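Local coordinates for protein poly A polymerase (Aquifex aeolicus, PDB 4WBY) that adds the terminal adenosine to tRNA ending in CC, using ATP and a magnesium cofactor, and so completes the CCA end of tRNA, at residues 6-10 with 43-47; 314-318 with 330-334. One frame throughout, in Å; residues are numbered along the deposited sequence.

Contact 1 (6-10 with 43-47). With SO4 (sulfate ion), chain F.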
loop_
_atom_site.group_PDB
_atom_site.type_symbol
_atom_site.label_atom_id
_atom_site.label_comp_id
_atom_site.label_asym_id
_atom_site.label_seq_id
_atom_site.Cartn_x
_atom_site.Cartn_y
_atom_site.Cartn_z
ATOM N N PRO A 6 21.771 -10.541 4.327
ATOM C CA PRO A 6 21.517 -10.986 2.952
ATOM C C PRO A 6 22.667 -10.662 2.010
ATOM O O PRO A 6 23.299 -9.613 2.148
ATOM C CB PRO A 6 20.261 -10.208 2.564
ATOM C CG PRO A 6 19.534 -10.053 3.865
ATOM C CD PRO A 6 20.614 -9.822 4.891
ATOM N N GLU A 7 22.935 -11.569 1.075
ATOM C CA GLU A 7 24.093 -11.433 0.202
ATOM C C GLU A 7 24.082 -10.122 -0.579
ATOM O O GLU A 7 25.142 -9.565 -0.847
ATOM C CB GLU A 7 24.174 -12.620 -0.766
ATOM C CG GLU A 7 24.709 -13.887 -0.121
ATOM C CD GLU A 7 25.041 -14.975 -1.131
ATOM O OE1 GLU A 7 25.024 -16.162 -0.745
ATOM O OE2 GLU A 7 25.328 -14.647 -2.303
ATOM N N ASN A 8 22.903 -9.615 -0.939
ATOM C CA ASN A 8 22.880 -8.398 -1.749
ATOM C C ASN A 8 23.185 -7.130 -0.946
ATOM O O ASN A 8 23.462 -6.090 -1.527
ATOM C CB ASN A 8 21.538 -8.252 -2.479
ATOM C CG ASN A 8 20.391 -7.963 -1.541
ATOM O OD1 ASN A 8 20.271 -8.586 -0.490
ATOM N ND2 ASN A 8 19.530 -7.017 -1.922
ATOM N N ILE A 9 23.160 -7.234 0.384
ATOM C CA ILE A 9 23.405 -6.106 1.287
ATOM C C ILE A 9 24.759 -6.229 2.004
ATOM O O ILE A 9 25.278 -5.257 2.533
ATOM C CB ILE A 9 22.274 -6.020 2.352
ATOM C CG1 ILE A 9 20.920 -5.821 1.671
ATOM C CG2 ILE A 9 22.498 -4.901 3.368
ATOM C CD1 ILE A 9 19.797 -5.882 2.649
ATOM N N GLU A 10 25.335 -7.426 1.989
ATOM C CA GLU A 10 26.523 -7.740 2.783
ATOM C C GLU A 10 27.703 -6.790 2.553
ATOM O O GLU A 10 28.286 -6.287 3.514
ATOM C CB GLU A 10 26.941 -9.191 2.505
ATOM C CG GLU A 10 28.370 -9.550 2.897
ATOM C CD GLU A 10 28.559 -9.787 4.391
ATOM O OE1 GLU A 10 27.596 -9.610 5.168
ATOM O OE2 GLU A 10 29.689 -10.160 4.786
ATOM N N VAL A 43 15.284 -7.704 -0.053
ATOM C CA VAL A 43 15.214 -6.295 0.313
ATOM C C VAL A 43 16.243 -5.453 -0.446
ATOM O O VAL A 43 17.431 -5.785 -0.488
ATOM C CB VAL A 43 15.415 -6.110 1.829
ATOM C CG1 VAL A 43 14.216 -6.637 2.589
ATOM C CG2 VAL A 43 16.635 -6.860 2.272
ATOM N N TRP A 44 15.777 -4.368 -1.057
ATOM C CA TRP A 44 16.672 -3.476 -1.787
ATOM C C TRP A 44 16.707 -2.075 -1.211
ATOM O O TRP A 44 17.528 -1.256 -1.624
ATOM C CB TRP A 44 16.279 -3.421 -3.264
ATOM C CG TRP A 44 16.543 -4.718 -3.930
ATOM C CD1 TRP A 44 15.638 -5.706 -4.197
ATOM C CD2 TRP A 44 17.815 -5.208 -4.362
ATOM N NE1 TRP A 44 16.270 -6.773 -4.791
ATOM C CE2 TRP A 44 17.606 -6.490 -4.906
ATOM C CE3 TRP A 44 19.109 -4.678 -4.357
ATOM C CZ2 TRP A 44 18.646 -7.254 -5.433
ATOM C CZ3 TRP A 44 20.139 -5.435 -4.883
ATOM C CH2 TRP A 44 19.902 -6.708 -5.415
ATOM N N ASP A 45 15.816 -1.812 -0.262
ATOM C CA ASP A 45 15.750 -0.536 0.429
ATOM C C ASP A 45 16.207 -0.774 1.857
ATOM O O ASP A 45 15.508 -1.424 2.634
ATOM C CB ASP A 45 14.325 0.041 0.399
ATOM C CG ASP A 45 13.882 0.481 -0.995
ATOM O OD1 ASP A 45 14.546 0.138 -1.996
ATOM O OD2 ASP A 45 12.845 1.167 -1.089
ATOM N N VAL A 46 17.392 -0.281 2.195
ATOM C CA VAL A 46 17.974 -0.546 3.497
ATOM C C VAL A 46 18.076 0.728 4.317
ATOM O O VAL A 46 18.619 1.737 3.846
ATOM C CB VAL A 46 19.373 -1.183 3.363
ATOM C CG1 VAL A 46 19.911 -1.641 4.721
ATOM C CG2 VAL A 46 19.335 -2.351 2.388
ATOM N N ASP A 47 17.553 0.667 5.542
ATOM C CA ASP A 47 17.570 1.794 6.468
ATOM C C ASP A 47 18.581 1.556 7.576
ATOM O O ASP A 47 18.578 0.495 8.209
ATOM C CB ASP A 47 16.184 2.022 7.075
ATOM C CG ASP A 47 15.125 2.290 6.030
ATOM O OD1 ASP A 47 15.463 2.843 4.961
ATOM O OD2 ASP A 47 13.946 1.947 6.287
HETATM S S SO4 F . 20.393 -14.179 0.962
HETATM O O1 SO4 F . 19.604 -13.685 2.096
HETATM O O2 SO4 F . 20.054 -15.580 0.707
HETATM O O3 SO4 F . 20.083 -13.373 -0.220
HETATM O O4 SO4 F . 21.815 -14.084 1.264
HETATM O O HOH W 1 17.739 -9.363 0.103
#
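The side-chain amide of Asn8 grips both backbone polar atoms of Val43, one directly and one through a water, while its nitrogen also lies over the six-membered ring of Trp44. This joins helix 7-22 to the loop leading into strand 45-51 of the nucleotidyltransferase head domain and to the strand's first residues. The direct bond, Asn8 ND2 to Val43 O, is 2.8 Å long with an N-H...O angle of 160°; the acceptor lies almost in the Asn8 amide plane, though the donor is tilted from the carbonyl plane. Water 1 closes the other half, donating to Asn8 OD1 and accepting from Val43 N. With chi1 at 69°, Asn8 CG lies between the backbone N and the carbonyl carbon, which carries the amide toward Val43 and over the indole; the planes are 77° apart, with ND2 3.2 Å above the ring plane. Trp44 NE1 is hydrogen-bonded to Glu42 OE2. Next to the amide, the CD1 tip of Ile9 crosses Val43 at about a right angle, tightly packed at 3.3 Å from its CG2, and meets Val46 CG2 at 3.6 Å. Val46 turns toward the helix between Asp45 and Asp47, the inferred magnesium ligands. Glu7 N donates to O4 of a sulfate, probably from the crystallisation liquor, at 2.8 Å.

Contact 2 (314-318 with 330-334); sequences LKEEL and LLKPL. With SO4 (sulfate ion), chain B.
Two consecutive helices of the all-helical C-terminal part, 311-320 and 324-331, close on each other here through leucines, with no hydrogen bond between the segments. Leu330 is the central side chain. From the second helix it reaches over Leu314, Glu317 and Leu318, three residues that share one face of the first helix. Its chi1 of -71° with an extended chi2 of 167° carries CD1 and CD2 toward that helix: CD1 rests 3.9 Å from Leu318 CD1 and lies equally near the backbone oxygen Glu317 O, while CD2 lies 3.9 Å from Glu317 OE2, at the exposed margin. Leu314 and Leu318 each slide past Leu330 in the opposite sense, with Leu314 CD1 4.2 Å from Leu330 CB. Were Leu330 cut back to an alanine, the methyls at its tip would be gone, and Leu318 CD1 and the Glu317 flank would probably lose their cover and leave a gap between the helices.

Two further leucines extend the apolar seam. Leu331 crosses Leu318 nearly at a right angle, CD2 to CD2 at 4.0 Å, and is covered by Leu339, Leu342 and Ile352. Past the type I turn 331-334, Leu334 meets Leu314 tip to tip, its CD1 3.7 Å from Leu314 CD2, and both touch Phe306. Lys315 takes no part in the seam; its NZ donates to O2 of a sulfate, probably from the crystallisation liquor, at 3.0 Å. Leucine packing between two consecutive helices, with helices 298-309, 336-342 and 349-359 around it, marks the all-helical C-terminal part of this enzyme.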
loop_
_atom_site.group_PDB
_atom_site.type_symbol
_atom_site.label_atom_id
_atom_site.label_comp_id
_atom_site.label_asym_id
_atom_site.label_seq_id
_atom_site.Cartn_x
_atom_site.Cartn_y
_atom_site.Cartn_z
ATOM N N LEU A 314 -25.810 2.951 -18.194
ATOM C CA LEU A 314 -24.981 2.048 -18.983
ATOM C C LEU A 314 -25.325 0.593 -18.693
ATOM O O LEU A 314 -25.383 -0.223 -19.605
ATOM C CB LEU A 314 -23.496 2.297 -18.721
ATOM C CG LEU A 314 -22.559 1.320 -19.436
ATOM C CD1 LEU A 314 -22.650 1.470 -20.949
ATOM C CD2 LEU A 314 -21.129 1.511 -18.951
ATOM N N LYS A 315 -25.548 0.270 -17.422
ATOM C CA LYS A 315 -25.926 -1.086 -17.038
ATOM C C LYS A 315 -27.204 -1.505 -17.750
ATOM O O LYS A 315 -27.306 -2.618 -18.253
ATOM C CB LYS A 315 -26.113 -1.200 -15.523
ATOM C CG LYS A 315 -24.825 -1.184 -14.722
ATOM C CD LYS A 315 -25.110 -1.393 -13.244
ATOM C CE LYS A 315 -25.848 -0.209 -12.636
ATOM N NZ LYS A 315 -26.007 -0.350 -11.155
ATOM N N GLU A 316 -28.179 -0.603 -17.799
ATOM C CA GLU A 316 -29.425 -0.889 -18.489
ATOM C C GLU A 316 -29.213 -1.054 -19.998
ATOM O O GLU A 316 -29.776 -1.963 -20.602
ATOM C CB GLU A 316 -30.445 0.212 -18.204
ATOM C CG GLU A 316 -31.824 -0.057 -18.783
ATOM C CD GLU A 316 -32.479 -1.302 -18.207
ATOM O OE1 GLU A 316 -32.159 -1.679 -17.058
ATOM O OE2 GLU A 316 -33.318 -1.905 -18.909
ATOM N N GLU A 317 -28.395 -0.194 -20.603
ATOM C CA GLU A 317 -28.139 -0.279 -22.040
ATOM C C GLU A 317 -27.421 -1.570 -22.383
ATOM O O GLU A 317 -27.702 -2.191 -23.403
ATOM C CB GLU A 317 -27.315 0.913 -22.529
ATOM C CG GLU A 317 -28.099 2.197 -22.696
ATOM C CD GLU A 317 -27.437 3.146 -23.677
ATOM O OE1 GLU A 317 -26.906 4.184 -23.234
ATOM O OE2 GLU A 317 -27.449 2.851 -24.893
ATOM N N LEU A 318 -26.496 -1.975 -21.519
ATOM C CA LEU A 318 -25.728 -3.190 -21.752
ATOM C C LEU A 318 -26.632 -4.411 -21.621
ATOM O O LEU A 318 -26.503 -5.373 -22.381
ATOM C CB LEU A 318 -24.554 -3.278 -20.775
ATOM C CG LEU A 318 -23.310 -4.032 -21.240
ATOM C CD1 LEU A 318 -22.725 -3.395 -22.490
ATOM C CD2 LEU A 318 -22.281 -4.055 -20.124
ATOM N N LEU A 330 -20.539 0.053 -26.738
ATOM C CA LEU A 330 -20.774 0.604 -25.404
ATOM C C LEU A 330 -19.544 0.512 -24.499
ATOM O O LEU A 330 -19.319 1.390 -23.660
ATOM C CB LEU A 330 -21.956 -0.111 -24.741
ATOM C CG LEU A 330 -23.333 0.211 -25.325
ATOM C CD1 LEU A 330 -24.375 -0.780 -24.826
ATOM C CD2 LEU A 330 -23.738 1.636 -24.976
ATOM N N LEU A 331 -18.752 -0.541 -24.671
ATOM C CA LEU A 331 -17.616 -0.794 -23.778
ATOM C C LEU A 331 -16.302 -0.197 -24.260
ATOM O O LEU A 331 -15.409 0.066 -23.453
ATOM C CB LEU A 331 -17.431 -2.297 -23.567
ATOM C CG LEU A 331 -18.606 -3.004 -22.883
ATOM C CD1 LEU A 331 -18.324 -4.488 -22.732
ATOM C CD2 LEU A 331 -18.907 -2.369 -21.528
ATOM N N LYS A 332 -16.191 0.029 -25.567
ATOM C CA LYS A 332 -14.933 0.482 -26.174
ATOM C C LYS A 332 -14.279 1.712 -25.509
ATOM O O LYS A 332 -13.058 1.744 -25.356
ATOM C CB LYS A 332 -15.152 0.766 -27.666
ATOM C CG LYS A 332 -13.872 1.092 -28.421
ATOM C CD LYS A 332 -14.117 1.192 -29.920
ATOM C CE LYS A 332 -12.820 1.460 -30.665
ATOM N NZ LYS A 332 -13.016 1.448 -32.141
ATOM N N PRO A 333 -15.069 2.732 -25.114
ATOM C CA PRO A 333 -14.349 3.892 -24.569
ATOM C C PRO A 333 -13.998 3.803 -23.086
ATOM O O PRO A 333 -13.402 4.742 -22.555
ATOM C CB PRO A 333 -15.326 5.048 -24.802
ATOM C CG PRO A 333 -16.668 4.410 -24.760
ATOM C CD PRO A 333 -16.499 3.026 -25.339
ATOM N N LEU A 334 -14.351 2.706 -22.426
ATOM C CA LEU A 334 -14.249 2.644 -20.972
ATOM C C LEU A 334 -12.875 2.211 -20.477
ATOM O O LEU A 334 -12.222 1.343 -21.055
ATOM C CB LEU A 334 -15.316 1.700 -20.413
ATOM C CG LEU A 334 -16.757 2.050 -20.785
ATOM C CD1 LEU A 334 -17.731 1.013 -20.241
ATOM C CD2 LEU A 334 -17.124 3.452 -20.301
HETATM S S SO4 B . -29.597 2.058 -11.173
HETATM O O1 SO4 B . -30.108 1.920 -9.811
HETATM O O2 SO4 B . -28.637 0.993 -11.442
HETATM O O3 SO4 B . -30.686 1.979 -12.145
HETATM O O4 SO4 B . -28.941 3.348 -11.336
#

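In the fold
Contact 1 and contact 2 lie on opposite sides of the centre of an elongated chain, their centres 48 Å apart and their nearest atoms about 32 Å apart. They follow in series: 6-10 with 43-47 closes long before 314-318 with 330-334 opens, and they share no helix, strand or sheet. Contact 1 sets helix 7-22 against the mixed sheet of the catalytic head, on the strand that holds Asp45 and Asp47, and close to Val33 of the ATP site. Contact 2 joins two helices away from the annotated sites. The chain is the C-terminal nucleotidyltransferase part of a longer protein, seahorse-like in shape, its mixed alpha/beta head followed by a helical remainder.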